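Local coordinates for protein coenzyme A transferase (Yersinia pestis, PDB 3S8D) that probably transfers coenzyme A from acyl-CoA thioesters to carboxylic acids such as acetate, and binds CoA, in part through a covalent link, at residues F75-I80 with T102-A107; L58-T63 with I85-L90. One frame throughout, in Å; residues are numbered along the deposited sequence.

Contact 1 (F75-I80 with T102-A107); sequences FETAKI and TAVERA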
ATOM      1  N   PHE A  75      -3.200 -13.482  15.020  1.00 37.70           N
ATOM      2  CA  PHE A  75      -3.974 -13.397  13.793  1.00 40.05           C
ATOM      3  C   PHE A  75      -4.785 -14.693  13.642  1.00 46.04           C
ATOM      4  O   PHE A  75      -4.301 -15.776  14.014  1.00 45.00           O
ATOM      5  CB  PHE A  75      -3.011 -13.318  12.616  1.00 37.99           C
ATOM      6  CG  PHE A  75      -2.795 -11.934  12.098  1.00 40.05           C
ATOM      7  CD1 PHE A  75      -3.619 -11.421  11.101  1.00 39.75           C
ATOM      8  CD2 PHE A  75      -1.764 -11.143  12.598  1.00 39.01           C
ATOM      9  CE1 PHE A  75      -3.427 -10.136  10.612  1.00 41.21           C
ATOM     10  CE2 PHE A  75      -1.566  -9.851  12.116  1.00 38.52           C
ATOM     11  CZ  PHE A  75      -2.402  -9.353  11.122  1.00 38.71           C
ATOM     12  N   GLU A  76      -6.000 -14.601  13.103  1.00 45.52           N
ATOM     13  CA  GLU A  76      -6.673 -15.800  12.596  1.00 50.66           C
ATOM     14  C   GLU A  76      -6.995 -16.826  13.681  1.00 52.56           C
ATOM     15  O   GLU A  76      -6.378 -17.907  13.734  1.00 49.11           O
ATOM     16  CB  GLU A  76      -5.793 -16.470  11.529  1.00 46.55           C
ATOM     17  CG  GLU A  76      -6.462 -17.587  10.741  1.00 44.27           C
ATOM     18  CD  GLU A  76      -7.337 -17.049   9.626  1.00 54.94           C
ATOM     19  OE1 GLU A  76      -7.051 -15.927   9.135  1.00 59.55           O
ATOM     20  OE2 GLU A  76      -8.305 -17.742   9.240  1.00 51.77           O
ATOM     21  N   THR A  77      -7.971 -16.501  14.527  1.00 53.67           N
ATOM     22  CA  THR A  77      -8.350 -17.387  15.623  1.00 50.77           C
ATOM     23  C   THR A  77      -9.334 -18.451  15.153  1.00 52.86           C
ATOM     24  O   THR A  77     -10.160 -18.208  14.268  1.00 58.56           O
ATOM     25  CB  THR A  77      -8.977 -16.603  16.789  1.00 56.13           C
ATOM     26  OG1 THR A  77      -9.134 -17.467  17.925  1.00 61.41           O
ATOM     27  CG2 THR A  77     -10.337 -16.045  16.387  1.00 53.30           C
ATOM     28  N   ALA A  78      -9.238 -19.636  15.739  1.00 51.05           N
ATOM     29  CA  ALA A  78     -10.243 -20.667  15.497  1.00 53.27           C
ATOM     30  C   ALA A  78     -10.916 -21.073  16.812  1.00 53.42           C
ATOM     31  O   ALA A  78     -10.615 -20.509  17.880  1.00 49.84           O
ATOM     32  CB  ALA A  78      -9.624 -21.873  14.815  1.00 48.17           C
ATOM     33  N   LYS A  79     -11.811 -22.058  16.728  1.00 53.70           N
ATOM     34  CA  LYS A  79     -12.565 -22.511  17.891  1.00 52.15           C
ATOM     35  C   LYS A  79     -11.642 -22.983  19.009  1.00 50.94           C
ATOM     36  O   LYS A  79     -12.025 -22.979  20.179  1.00 52.36           O
ATOM     37  CB  LYS A  79     -13.552 -23.621  17.512  1.00 56.16           C
ATOM     38  CG  LYS A  79     -14.564 -23.212  16.447  1.00 60.11           C
ATOM     39  CD  LYS A  79     -15.678 -24.260  16.266  1.00 65.23           C
ATOM     40  CE  LYS A  79     -16.860 -24.024  17.226  1.00 64.95           C
ATOM     41  NZ  LYS A  79     -18.201 -24.225  16.581  1.00 64.69           N
ATOM     42  N   ILE A  80     -10.424 -23.377  18.656  1.00 48.73           N
ATOM     43  CA  ILE A  80      -9.480 -23.848  19.661  1.00 48.11           C
ATOM     44  C   ILE A  80      -9.291 -22.777  20.735  1.00 48.52           C
ATOM     45  O   ILE A  80      -9.539 -23.011  21.917  1.00 48.49           O
ATOM     46  CB  ILE A  80      -8.121 -24.256  19.031  1.00 47.16           C
ATOM     47  CG1 ILE A  80      -8.341 -25.359  17.986  1.00 50.60           C
ATOM     48  CG2 ILE A  80      -7.116 -24.693  20.107  1.00 44.90           C
ATOM     49  CD1 ILE A  80      -7.058 -25.944  17.399  1.00 47.28           C
ATOM     50  N   THR A 102     -12.093 -11.979  13.374  1.00 51.44           N
ATOM     51  CA  THR A 102     -12.771 -13.175  12.879  1.00 54.97           C
ATOM     52  C   THR A 102     -14.205 -13.216  13.414  1.00 55.32           C
ATOM     53  O   THR A 102     -14.624 -12.342  14.184  1.00 55.08           O
ATOM     54  CB  THR A 102     -12.060 -14.477  13.343  1.00 56.59           C
ATOM     55  OG1 THR A 102     -10.638 -14.358  13.181  1.00 57.91           O
ATOM     56  CG2 THR A 102     -12.568 -15.699  12.568  1.00 59.31           C
ATOM     57  N   ALA A 103     -14.940 -14.247  13.006  1.00 54.45           N
ATOM     58  CA  ALA A 103     -16.289 -14.506  13.494  1.00 58.28           C
ATOM     59  C   ALA A 103     -16.276 -14.685  15.003  1.00 56.76           C
ATOM     60  O   ALA A 103     -17.249 -14.346  15.688  1.00 56.78           O
ATOM     61  CB  ALA A 103     -16.860 -15.747  12.821  1.00 61.39           C
ATOM     62  N   VAL A 104     -15.173 -15.231  15.510  1.00 56.04           N
ATOM     63  CA  VAL A 104     -14.999 -15.472  16.940  1.00 57.58           C
ATOM     64  C   VAL A 104     -14.970 -14.164  17.749  1.00 57.37           C
ATOM     65  O   VAL A 104     -15.476 -14.112  18.877  1.00 60.22           O
ATOM     66  CB  VAL A 104     -13.719 -16.310  17.213  1.00 57.42           C
ATOM     67  CG1 VAL A 104     -13.395 -16.371  18.716  1.00 52.25           C
ATOM     68  CG2 VAL A 104     -13.866 -17.703  16.632  1.00 54.64           C
ATOM     69  N   GLU A 105     -14.393 -13.111  17.173  1.00 57.78           N
ATOM     70  CA  GLU A 105     -14.372 -11.810  17.839  1.00 56.50           C
ATOM     71  C   GLU A 105     -15.653 -11.027  17.564  1.00 56.16           C
ATOM     72  O   GLU A 105     -16.088 -10.244  18.408  1.00 58.63           O
ATOM     73  CB  GLU A 105     -13.132 -10.980  17.458  1.00 53.97           C
ATOM     74  CG  GLU A 105     -11.788 -11.607  17.838  1.00 48.12           C
ATOM     75  CD  GLU A 105     -11.197 -12.437  16.700  1.00 51.47           C
ATOM     76  OE1 GLU A 105     -11.849 -12.526  15.645  1.00 54.80           O
ATOM     77  OE2 GLU A 105     -10.087 -12.987  16.844  1.00 50.53           O
ATOM     78  N   ARG A 106     -16.247 -11.217  16.387  1.00 57.26           N
ATOM     79  CA  ARG A 106     -17.589 -10.689  16.162  1.00 61.02           C
ATOM     80  C   ARG A 106     -18.564 -11.238  17.213  1.00 60.27           C
ATOM     81  O   ARG A 106     -19.396 -10.502  17.732  1.00 62.10           O
ATOM     82  CB  ARG A 106     -18.079 -10.988  14.745  1.00 61.41           C
ATOM     83  CG  ARG A 106     -17.425 -10.088  13.681  1.00 61.21           C
ATOM     84  CD  ARG A 106     -18.104 -10.190  12.306  1.00 62.95           C
ATOM     85  NE  ARG A 106     -17.919 -11.499  11.668  1.00 63.73           N
ATOM     86  CZ  ARG A 106     -16.758 -11.953  11.186  1.00 64.70           C
ATOM     87  NH1 ARG A 106     -15.649 -11.223  11.292  1.00 59.81           N
ATOM     88  NH2 ARG A 106     -16.696 -13.151  10.605  1.00 63.43           N
ATOM     89  N   ALA A 107     -18.441 -12.523  17.541  1.00 60.74           N
ATOM     90  CA  ALA A 107     -19.202 -13.123  18.636  1.00 59.17           C
ATOM     91  C   ALA A 107     -18.929 -12.354  19.922  1.00 62.02           C
ATOM     92  O   ALA A 107     -19.854 -11.848  20.568  1.00 64.14           O
ATOM     93  CB  ALA A 107     -18.818 -14.586  18.808  1.00 60.89           C
TER
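The methyl of Thr77 is the point on which this contact turns, for Thr102, Val104 and Glu105 all close on it. Its CG2 sits between the backbone N and the carbonyl carbon of its own residue, with OG1 swung anti to that N (chi1 -171°), and this rotation sends the methyl, not the hydroxyl, toward the start of helix 103-113. There it lies 3.5 Å from Val104 CB, with both valine methyls at 3.9 Å. From the other direction comes the carboxylate of Glu105, its chain bent at chi2, bringing OE2 to 3.1 Å from Thr77 CG2. No hydrogen bond spans the two segments; the Glu105 carboxylate is instead engaged through OE2, which accepts a hydrogen bond from the hydroxyl of Tyr74, at the end of the strand that leads into 75-80. Thr102 OG1 is a further neighbour, 3.6 Å from Thr77 CG2.

Away from this buried knot the contact loosens. Ala78 comes near Val104 only through its carbonyl O, 4.5 Å from CG2, and the side chain of Lys79 turns off into an exposed position. Glu76 leaves its backbone facing away from 102-107, and its side chain lies about 6 Å from that of Glu264, the residue that links covalently to CoA. Glu76, Ala103 and Arg106 all bind CoA, so the arrangement is that of a CoA-binding site built where two loops leave the C-terminal ends of neighbouring parallel strands, 70-74 and 94-98, in a Rossmann-like sheet.

Contact 2 (L58-T63 with I85-L90); sequences LADRAT and ILRYEL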
ATOM      1  N   LEU A  58      -4.377 -23.229  30.012  1.00 47.99           N
ATOM      2  CA  LEU A  58      -4.279 -21.798  30.308  1.00 47.63           C
ATOM      3  C   LEU A  58      -5.640 -21.212  30.667  1.00 47.13           C
ATOM      4  O   LEU A  58      -5.761 -20.410  31.600  1.00 45.94           O
ATOM      5  CB  LEU A  58      -3.709 -21.047  29.106  1.00 49.02           C
ATOM      6  CG  LEU A  58      -3.562 -19.532  29.225  1.00 45.12           C
ATOM      7  CD1 LEU A  58      -2.426 -19.170  30.183  1.00 41.74           C
ATOM      8  CD2 LEU A  58      -3.302 -18.955  27.842  1.00 45.79           C
ATOM      9  N   ALA A  59      -6.653 -21.607  29.897  1.00 45.79           N
ATOM     10  CA  ALA A  59      -8.024 -21.183  30.133  1.00 45.55           C
ATOM     11  C   ALA A  59      -8.394 -21.471  31.586  1.00 52.26           C
ATOM     12  O   ALA A  59      -8.843 -20.587  32.325  1.00 52.39           O
ATOM     13  CB  ALA A  59      -8.970 -21.916  29.200  1.00 44.36           C
ATOM     14  N   ASP A  60      -8.202 -22.722  31.981  1.00 49.63           N
ATOM     15  CA  ASP A  60      -8.599 -23.183  33.298  1.00 51.12           C
ATOM     16  C   ASP A  60      -7.759 -22.529  34.397  1.00 53.06           C
ATOM     17  O   ASP A  60      -8.262 -22.220  35.484  1.00 53.45           O
ATOM     18  CB  ASP A  60      -8.532 -24.706  33.341  1.00 49.07           C
ATOM     19  CG  ASP A  60      -9.375 -25.344  32.241  1.00 56.09           C
ATOM     20  OD1 ASP A  60      -9.927 -24.586  31.406  1.00 55.52           O
ATOM     21  OD2 ASP A  60      -9.474 -26.593  32.196  1.00 60.89           O
ATOM     22  N   ARG A  61      -6.488 -22.286  34.107  1.00 49.93           N
ATOM     23  CA  ARG A  61      -5.664 -21.515  35.026  1.00 49.46           C
ATOM     24  C   ARG A  61      -6.266 -20.128  35.224  1.00 53.20           C
ATOM     25  O   ARG A  61      -6.211 -19.566  36.315  1.00 56.39           O
ATOM     26  CB  ARG A  61      -4.230 -21.416  34.514  1.00 51.48           C
ATOM     27  CG  ARG A  61      -3.447 -20.298  35.153  1.00 54.43           C
ATOM     28  CD  ARG A  61      -1.970 -20.623  35.232  1.00 52.91           C
ATOM     29  NE  ARG A  61      -1.301 -19.712  36.156  1.00 53.40           N
ATOM     30  CZ  ARG A  61      -0.267 -18.940  35.837  1.00 57.39           C
ATOM     31  NH1 ARG A  61       0.242 -18.973  34.608  1.00 53.83           N
ATOM     32  NH2 ARG A  61       0.273 -18.139  36.752  1.00 60.07           N
ATOM     33  N   ALA A  62      -6.854 -19.583  34.165  1.00 49.74           N
ATOM     34  CA  ALA A  62      -7.494 -18.277  34.230  1.00 50.61           C
ATOM     35  C   ALA A  62      -8.818 -18.372  34.986  1.00 55.02           C
ATOM     36  O   ALA A  62      -9.171 -17.503  35.792  1.00 53.33           O
ATOM     37  CB  ALA A  62      -7.741 -17.746  32.826  1.00 49.81           C
ATOM     38  N   THR A  63      -9.556 -19.430  34.679  1.00 50.55           N
ATOM     39  CA  THR A  63     -10.850 -19.683  35.270  1.00 48.53           C
ATOM     40  C   THR A  63     -10.692 -19.707  36.784  1.00 53.67           C
ATOM     41  O   THR A  63     -11.518 -19.146  37.506  1.00 53.15           O
ATOM     42  CB  THR A  63     -11.407 -21.025  34.766  1.00 51.92           C
ATOM     43  OG1 THR A  63     -11.720 -20.922  33.370  1.00 51.22           O
ATOM     44  CG2 THR A  63     -12.660 -21.426  35.533  1.00 58.21           C
ATOM     45  N   ILE A  85      -9.296 -20.221  26.044  1.00 45.65           N
ATOM     46  CA  ILE A  85      -8.823 -18.944  26.560  1.00 45.74           C
ATOM     47  C   ILE A  85      -9.506 -17.676  26.013  1.00 47.63           C
ATOM     48  O   ILE A  85      -9.256 -16.581  26.537  1.00 46.82           O
ATOM     49  CB  ILE A  85      -7.349 -18.796  26.267  1.00 46.76           C
ATOM     50  CG1 ILE A  85      -7.151 -18.585  24.763  1.00 46.79           C
ATOM     51  CG2 ILE A  85      -6.619 -20.036  26.729  1.00 44.85           C
ATOM     52  CD1 ILE A  85      -5.742 -18.173  24.416  1.00 45.04           C
ATOM     53  N   LEU A  86     -10.328 -17.793  24.966  1.00 45.73           N
ATOM     54  CA  LEU A  86     -11.060 -16.617  24.477  1.00 47.13           C
ATOM     55  C   LEU A  86     -12.563 -16.707  24.738  1.00 49.12           C
ATOM     56  O   LEU A  86     -13.357 -15.991  24.104  1.00 47.15           O
ATOM     57  CB  LEU A  86     -10.796 -16.347  22.994  1.00 46.27           C
ATOM     58  CG  LEU A  86      -9.324 -16.200  22.605  1.00 48.40           C
ATOM     59  CD1 LEU A  86      -9.193 -16.048  21.091  1.00 46.16           C
ATOM     60  CD2 LEU A  86      -8.671 -15.029  23.355  1.00 41.41           C
ATOM     61  N   ARG A  87     -12.944 -17.573  25.677  1.00 48.25           N
ATOM     62  CA  ARG A  87     -14.313 -17.581  26.188  1.00 52.37           C
ATOM     63  C   ARG A  87     -14.634 -16.229  26.832  1.00 49.40           C
ATOM     64  O   ARG A  87     -13.801 -15.649  27.544  1.00 44.86           O
ATOM     65  CB  ARG A  87     -14.523 -18.715  27.200  1.00 50.83           C
ATOM     66  CG  ARG A  87     -14.985 -20.037  26.578  1.00 55.63           C
ATOM     67  CD  ARG A  87     -15.367 -21.064  27.653  1.00 55.36           C
ATOM     68  NE  ARG A  87     -14.397 -21.117  28.752  1.00 58.61           N
ATOM     69  CZ  ARG A  87     -13.402 -22.006  28.854  1.00 59.57           C
ATOM     70  NH1 ARG A  87     -13.227 -22.940  27.919  1.00 57.83           N
ATOM     71  NH2 ARG A  87     -12.574 -21.967  29.898  1.00 55.54           N
ATOM     72  N   TYR A  88     -15.837 -15.728  26.569  1.00 49.25           N
ATOM     73  CA  TYR A  88     -16.257 -14.427  27.088  1.00 54.06           C
ATOM     74  C   TYR A  88     -16.036 -14.249  28.602  1.00 52.29           C
ATOM     75  O   TYR A  88     -15.659 -13.162  29.054  1.00 51.41           O
ATOM     76  CB  TYR A  88     -17.724 -14.167  26.727  1.00 57.74           C
ATOM     77  CG  TYR A  88     -18.178 -12.769  27.064  1.00 60.30           C
ATOM     78  CD1 TYR A  88     -17.866 -11.697  26.231  1.00 59.98           C
ATOM     79  CD2 TYR A  88     -18.914 -12.512  28.220  1.00 60.77           C
ATOM     80  CE1 TYR A  88     -18.270 -10.409  26.538  1.00 62.28           C
ATOM     81  CE2 TYR A  88     -19.323 -11.226  28.534  1.00 60.80           C
ATOM     82  CZ  TYR A  88     -18.997 -10.180  27.693  1.00 63.38           C
ATOM     83  OH  TYR A  88     -19.403  -8.900  28.000  1.00 66.84           O
ATOM     84  N   GLU A  89     -16.267 -15.316  29.371  1.00 51.82           N
ATOM     85  CA  GLU A  89     -16.165 -15.274  30.836  1.00 53.97           C
ATOM     86  C   GLU A  89     -14.749 -14.968  31.317  1.00 51.67           C
ATOM     87  O   GLU A  89     -14.558 -14.385  32.391  1.00 48.03           O
ATOM     88  CB  GLU A  89     -16.638 -16.594  31.464  1.00 54.95           C
ATOM     89  CG  GLU A  89     -18.025 -17.069  31.009  1.00 59.35           C
ATOM     90  CD  GLU A  89     -17.995 -17.859  29.695  1.00 62.57           C
ATOM     91  OE1 GLU A  89     -18.198 -19.095  29.735  1.00 67.31           O
ATOM     92  OE2 GLU A  89     -17.780 -17.251  28.618  1.00 58.12           O
ATOM     93  N   LEU A  90     -13.764 -15.368  30.511  1.00 50.81           N
ATOM     94  CA  LEU A  90     -12.350 -15.205  30.840  1.00 47.06           C
ATOM     95  C   LEU A  90     -11.829 -13.823  30.444  1.00 47.62           C
ATOM     96  O   LEU A  90     -10.730 -13.423  30.835  1.00 46.12           O
ATOM     97  CB  LEU A  90     -11.533 -16.299  30.148  1.00 48.64           C
ATOM     98  CG  LEU A  90     -11.411 -17.620  30.912  1.00 52.50           C
ATOM     99  CD1 LEU A  90     -12.703 -17.916  31.674  1.00 53.78           C
ATOM    100  CD2 LEU A  90     -11.010 -18.807  30.015  1.00 47.11           C
TER
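The last turns of helix 52-63 run past the loop that follows helix 79-82, the backbones coming nearest at Ala59 and Ile85, whose CA atoms are 4.3 Å apart, and parting to 6.5 Å between the CA atoms of Thr63 and Leu90. So close an approach at the first point is possible because the helix offers only the small side chain of Ala59 there. Ile85 lays its CG2 branch against the helix, 3.5 Å from the backbone N of Ala59 and 3.7 Å from CD2 of Leu58, which slants across it. With chi1 at 71° the CG1 arm of Ile85 is turned into the cramped place between backbone N and carbonyl carbon, leaving CG2 as the branch that touches.

Leu90 shares Ala59 with Ile85 and carries the contact on to Ala62 and Thr63. Its CD2 packs 3.8 Å from Ala59 CB, its CG approaches Ala62 CB, and CD1 meets the hydroxyl of Thr63. That hydroxyl also folds back on the helix and donates to Ala59 O at 3.1 Å, from well above the carbonyl plane; the same oxygen takes the backbone N-H of Thr63.

Arg87 brings NH2 obliquely up to Ala59 CB. Its guanidinium meets Thr63 OG1 edge-on, NH2 lying 3.7 Å away without a hydrogen bond, while Asp60 OD1 stands 4.0 Å from NH2, beyond salt-bridge range. The join therefore rests on apolar packing, with the Asp60 and Arg87 charges probably adding at most a modest, long-range attraction at its edge.

How the contacts relate
Contacts 1 and 2 lie 15 Å apart, centre to centre, in the same N-terminal family region and on the same side of the chain's centre. Their segments alternate along the chain: 58-63, 75-80, 85-90, then 102-107. Strand 70-74 of the seven-stranded parallel sheet leads from helix 52-63 into 75-80, and strand 94-98 leads from 85-90 toward 102-107, so both contacts join successive connections between neighbouring strands. They also touch directly, Thr77 OG1 lying 3.5 Å from Leu86 CD1. Contact 1 holds residues that bind CoA, whereas contact 2 lies away from the CoA-binding residues, among the connections that pack against the sheet.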